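Local coordinates for NAD-dependent epimerase/dehydratase (Bacteroides thetaiotaomicron, PDB 3DHN), which is a putative NAD(P)-binding epimerase or reductase of the Rossmann-fold family, whose reaction has not been established, at residues 142-145 with 146-150; 208-212 with 213-217. One frame throughout, in Å; residues are numbered along the deposited sequence.

Contact 1: 142-145 with 146-150; sequences GEFY and LNFLM
Tyr-145 meets Met-150, a selenomethionine, five residues further along the chain. Met-150 CG lies over one face of the tyrosine ring, toward the rim. The bend of the Met-150 chain at chi2 (-58°) brings SE to 3.6 Å from Tyr-145 OH. SE lies oblique to the ring, in a Met-aromatic contact. On the same side of the ring plane, beyond CD2 and CE2, Leu-146 CD1 touches Tyr-145 CE2 at 3.6 Å.

With CG anti to the backbone N (chi1 179°), the Phe-144 ring reaches both Phe-148 and Leu-149. Its CE2 packs on Leu-149 CG at 3.7 Å. Its CE1 meets Phe-148 CB at 3.9 Å. The two phenyl planes are only 20° apart, but the rings are slid so far that they barely overlap. Phe-144 O accepts from both Phe-148 N and Leu-149 N, at 2.9 and 3.1 Å. Met-150 N then bonds to Tyr-145 O at 3.0 Å, five residues back.

Phe-144 also reaches Tyr-92, and Tyr-145 meets Phe-159 ring to ring. The widening from i+4 to i+5 bonds is a pi-type turn near the C-terminal end of helix 135-149, a helix that packs against the Rossmann sheet.

Contact 2: 208-212 with 213-217; sequences PKHHQ and ERFTI
The backbone of 208-212 is an irregular loop that runs directly into the strand 213-217. It turns at Gln-212, whose phi and psi are both positive. This bend brings the side chain of Glu-213 back beside the loop. His-211 N donates to Glu-213 OE2 at 3.0 Å, in a nearly straight bond that uses the anti lone pair of the carboxylate oxygen. With Glu-213 CG between the backbone N and the carbonyl carbon (chi1 69°), the extended chain carries OE2 back to His-211 N. The carboxylate lies at the edge of the His-210 ring, turned 83° to it, with OE2 3.7 Å from His-210 CD2.

The imidazole of His-210 and the ring of Phe-215 form an offset stack, with centroids 4.3 Å apart and planes at 11°. His-210 ND1 lies over the centre of the phenyl ring. Phe-215 CB in turn sits over the imidazole face, 3.8 Å from its centroid, as a CH-pi contact. An alanine in place of His-210 would probably leave this face of Phe-215 without its stacking partner and the Glu-213 carboxylate without the ring edge beside it.

Phe-215 also stacks on Phe-160. His-211 ND1 bonds to Asp-156. The arrangement is a helix-to-strand connection of a Rossmann-like fold, folded back against the start of strand 213-218.

Along the chain the two contacts come in series, and neither nests in or crosses the other. Contact 1 comes first and lies within helix 135-149 and the residue after it. The chain then passes through strand 156-161, the later short strands and helix 194-206. Contact 2 follows, where the loop after that helix enters strand 213-218. Each contact is local. Strand 156-161 joins them: contact 1 packs on its Trp-157 and Phe-159, and strand 213-218 pairs with it in the sheet. The centres are about 15 Å apart. The two contacts also touch directly, with Tyr-145 OH packed 3.7 Å from Arg-214 CB. Arg-214 forms a salt bridge with Asp-180, which Tyr-145 also touches.

Contact 1: 142-145 with 146-150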
loop_
_atom_site.group_PDB
_atom_site.type_symbol
_atom_site.label_atom_id
_atom_site.label_comp_id
_atom_site.label_asym_id
_atom_site.label_seq_id
_atom_site.Cartn_x
_atom_site.Cartn_y
_atom_site.Cartn_z
ATOM N N GLY A 142 1.241 9.280 7.641
ATOM C CA GLY A 142 2.346 8.987 8.535
ATOM C C GLY A 142 1.882 8.831 9.967
ATOM O O GLY A 142 2.420 8.015 10.719
ATOM N N GLU A 143 0.870 9.611 10.338
ATOM C CA GLU A 143 0.332 9.576 11.692
ATOM C C GLU A 143 -0.448 8.295 11.960
ATOM O O GLU A 143 -0.463 7.789 13.084
ATOM C CB GLU A 143 -0.565 10.791 11.942
ATOM C CG GLU A 143 -0.243 11.510 13.241
ATOM C CD GLU A 143 0.989 12.395 13.129
ATOM O OE1 GLU A 143 0.833 13.604 12.841
ATOM O OE2 GLU A 143 2.114 11.881 13.316
ATOM N N PHE A 144 -1.103 7.767 10.936
ATOM C CA PHE A 144 -1.854 6.531 11.108
ATOM C C PHE A 144 -0.913 5.393 11.492
ATOM O O PHE A 144 -1.185 4.643 12.421
ATOM C CB PHE A 144 -2.590 6.152 9.823
ATOM C CG PHE A 144 -3.365 4.876 9.940
ATOM C CD1 PHE A 144 -4.466 4.797 10.792
ATOM C CD2 PHE A 144 -2.973 3.743 9.240
ATOM C CE1 PHE A 144 -5.162 3.604 10.946
ATOM C CE2 PHE A 144 -3.665 2.540 9.389
ATOM C CZ PHE A 144 -4.759 2.472 10.245
ATOM N N TYR A 145 0.195 5.272 10.766
ATOM C CA TYR A 145 1.186 4.232 11.023
ATOM C C TYR A 145 1.791 4.400 12.410
ATOM O O TYR A 145 1.778 3.480 13.229
ATOM C CB TYR A 145 2.291 4.291 9.955
ATOM C CG TYR A 145 3.605 3.624 10.331
ATOM C CD1 TYR A 145 3.673 2.250 10.565
ATOM C CD2 TYR A 145 4.777 4.375 10.471
ATOM C CE1 TYR A 145 4.872 1.637 10.938
ATOM C CE2 TYR A 145 5.989 3.772 10.841
ATOM C CZ TYR A 145 6.023 2.402 11.076
ATOM O OH TYR A 145 7.193 1.794 11.463
ATOM N N LEU A 146 2.304 5.595 12.669
ATOM C CA LEU A 146 2.956 5.912 13.935
ATOM C C LEU A 146 2.084 5.806 15.183
ATOM O O LEU A 146 2.528 5.291 16.214
ATOM C CB LEU A 146 3.534 7.328 13.859
ATOM C CG LEU A 146 5.042 7.585 13.796
ATOM C CD1 LEU A 146 5.794 6.385 13.238
ATOM C CD2 LEU A 146 5.277 8.833 12.957
ATOM N N ASN A 147 0.848 6.289 15.101
ATOM C CA ASN A 147 -0.026 6.281 16.270
ATOM C C ASN A 147 -1.069 5.174 16.349
ATOM O O ASN A 147 -1.722 5.017 17.382
ATOM C CB ASN A 147 -0.707 7.648 16.411
ATOM C CG ASN A 147 0.296 8.798 16.529
ATOM O OD1 ASN A 147 1.288 8.705 17.259
ATOM N ND2 ASN A 147 0.030 9.891 15.821
ATOM N N PHE A 148 -1.238 4.410 15.275
ATOM C CA PHE A 148 -2.206 3.323 15.289
ATOM C C PHE A 148 -1.616 1.969 14.915
ATOM O O PHE A 148 -1.728 1.012 15.681
ATOM C CB PHE A 148 -3.393 3.632 14.372
ATOM C CG PHE A 148 -4.282 4.729 14.885
ATOM C CD1 PHE A 148 -4.036 6.058 14.548
ATOM C CD2 PHE A 148 -5.356 4.436 15.723
ATOM C CE1 PHE A 148 -4.849 7.082 15.037
ATOM C CE2 PHE A 148 -6.179 5.453 16.219
ATOM C CZ PHE A 148 -5.926 6.776 15.874
ATOM N N LEU A 149 -0.983 1.882 13.749
ATOM C CA LEU A 149 -0.406 0.614 13.322
ATOM C C LEU A 149 0.649 0.083 14.276
ATOM O O LEU A 149 0.698 -1.116 14.545
ATOM C CB LEU A 149 0.190 0.729 11.914
ATOM C CG LEU A 149 -0.799 0.650 10.743
ATOM C CD1 LEU A 149 -0.021 0.590 9.432
ATOM C CD2 LEU A 149 -1.681 -0.590 10.880
HETATM N N MSE A 150 1.483 0.972 14.801
HETATM C CA MSE A 150 2.545 0.563 15.711
HETATM C C MSE A 150 2.075 -0.101 16.997
HETATM O O MSE A 150 2.879 -0.691 17.712
HETATM C CB MSE A 150 3.448 1.753 16.047
HETATM C CG MSE A 150 4.453 2.093 14.957
HETATM SE SE MSE A 150 5.622 0.593 14.524
HETATM C CE MSE A 150 7.009 0.873 15.852
#

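Contact 2: 208-212 with 213-217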
loop_
_atom_site.group_PDB
_atom_site.type_symbol
_atom_site.label_atom_id
_atom_site.label_comp_id
_atom_site.label_asym_id
_atom_site.label_seq_id
_atom_site.Cartn_x
_atom_site.Cartn_y
_atom_site.Cartn_z
ATOM N N PRO A 208 6.030 -14.260 2.232
ATOM C CA PRO A 208 6.183 -13.391 3.404
ATOM C C PRO A 208 7.569 -13.326 4.049
ATOM O O PRO A 208 8.149 -14.350 4.417
ATOM C CB PRO A 208 5.131 -13.929 4.369
ATOM C CG PRO A 208 4.061 -14.421 3.451
ATOM C CD PRO A 208 4.849 -15.130 2.379
ATOM N N LYS A 209 8.079 -12.103 4.183
ATOM C CA LYS A 209 9.373 -11.846 4.804
ATOM C C LYS A 209 9.199 -10.847 5.950
ATOM O O LYS A 209 10.087 -10.689 6.786
ATOM C CB LYS A 209 10.369 -11.265 3.794
ATOM C CG LYS A 209 10.826 -12.234 2.718
ATOM C CD LYS A 209 11.520 -13.431 3.334
ATOM C CE LYS A 209 11.805 -14.505 2.297
ATOM N NZ LYS A 209 12.371 -15.732 2.934
ATOM N N HIS A 210 8.055 -10.166 5.977
ATOM C CA HIS A 210 7.792 -9.172 7.010
ATOM C C HIS A 210 6.512 -9.429 7.799
ATOM O O HIS A 210 5.516 -9.915 7.253
ATOM C CB HIS A 210 7.738 -7.770 6.389
ATOM C CG HIS A 210 9.034 -7.331 5.786
ATOM N ND1 HIS A 210 9.315 -7.457 4.442
ATOM C CD2 HIS A 210 10.136 -6.787 6.352
ATOM C CE1 HIS A 210 10.535 -7.008 4.206
ATOM N NE2 HIS A 210 11.055 -6.595 5.349
ATOM N N HIS A 211 6.550 -9.087 9.085
ATOM C CA HIS A 211 5.403 -9.278 9.971
ATOM C C HIS A 211 5.220 -8.138 10.961
ATOM O O HIS A 211 6.137 -7.797 11.709
ATOM C CB HIS A 211 5.559 -10.592 10.745
ATOM C CG HIS A 211 5.798 -11.776 9.865
ATOM N ND1 HIS A 211 4.798 -12.356 9.114
ATOM C CD2 HIS A 211 6.935 -12.450 9.567
ATOM C CE1 HIS A 211 5.307 -13.337 8.389
ATOM N NE2 HIS A 211 6.603 -13.414 8.645
ATOM N N GLN A 212 4.020 -7.567 10.972
ATOM C CA GLN A 212 3.687 -6.474 11.883
ATOM C C GLN A 212 4.774 -5.408 11.863
ATOM O O GLN A 212 5.331 -5.051 12.905
ATOM C CB GLN A 212 3.509 -7.010 13.315
ATOM C CG GLN A 212 2.563 -8.213 13.427
ATOM C CD GLN A 212 2.305 -8.644 14.874
ATOM O OE1 GLN A 212 1.178 -8.580 15.362
ATOM N NE2 GLN A 212 3.351 -9.083 15.555
ATOM N N GLU A 213 5.080 -4.900 10.673
ATOM C CA GLU A 213 6.109 -3.875 10.542
ATOM C C GLU A 213 6.074 -3.153 9.196
ATOM O O GLU A 213 5.331 -3.521 8.279
ATOM C CB GLU A 213 7.494 -4.498 10.744
ATOM C CG GLU A 213 7.938 -5.446 9.636
ATOM C CD GLU A 213 9.097 -6.342 10.068
ATOM O OE1 GLU A 213 10.063 -5.821 10.658
ATOM O OE2 GLU A 213 9.040 -7.563 9.813
ATOM N N ARG A 214 6.897 -2.122 9.087
ATOM C CA ARG A 214 6.993 -1.346 7.859
ATOM C C ARG A 214 8.306 -1.668 7.160
ATOM O O ARG A 214 9.302 -2.000 7.819
ATOM C CB ARG A 214 6.950 0.155 8.195
ATOM C CG ARG A 214 7.138 1.113 7.003
ATOM C CD ARG A 214 8.608 1.481 6.780
ATOM N NE ARG A 214 9.149 2.311 7.854
ATOM C CZ ARG A 214 8.855 3.593 8.056
ATOM N NH1 ARG A 214 8.017 4.229 7.247
ATOM N NH2 ARG A 214 9.385 4.240 9.089
ATOM N N PHE A 215 8.296 -1.618 5.827
ATOM C CA PHE A 215 9.523 -1.785 5.061
ATOM C C PHE A 215 9.442 -0.807 3.895
ATOM O O PHE A 215 8.380 -0.211 3.651
ATOM C CB PHE A 215 9.782 -3.251 4.623
ATOM C CG PHE A 215 8.924 -3.750 3.490
ATOM C CD1 PHE A 215 7.579 -4.051 3.683
ATOM C CD2 PHE A 215 9.496 -4.011 2.247
ATOM C CE1 PHE A 215 6.820 -4.611 2.651
ATOM C CE2 PHE A 215 8.748 -4.566 1.217
ATOM C CZ PHE A 215 7.406 -4.869 1.421
ATOM N N THR A 216 10.559 -0.600 3.197
ATOM C CA THR A 216 10.583 0.369 2.119
ATOM C C THR A 216 11.391 -0.077 0.903
ATOM O O THR A 216 12.029 -1.132 0.911
ATOM C CB THR A 216 11.105 1.734 2.656
ATOM O OG1 THR A 216 10.941 2.752 1.660
ATOM C CG2 THR A 216 12.580 1.623 3.048
ATOM N N ILE A 217 11.372 0.748 -0.138
ATOM C CA ILE A 217 12.037 0.413 -1.386
ATOM C C ILE A 217 12.595 1.659 -2.072
ATOM O O ILE A 217 12.166 2.783 -1.784
ATOM C CB ILE A 217 11.011 -0.281 -2.339
ATOM C CG1 ILE A 217 11.696 -0.800 -3.598
ATOM C CG2 ILE A 217 9.900 0.715 -2.728
ATOM C CD1 ILE A 217 10.783 -1.662 -4.473
#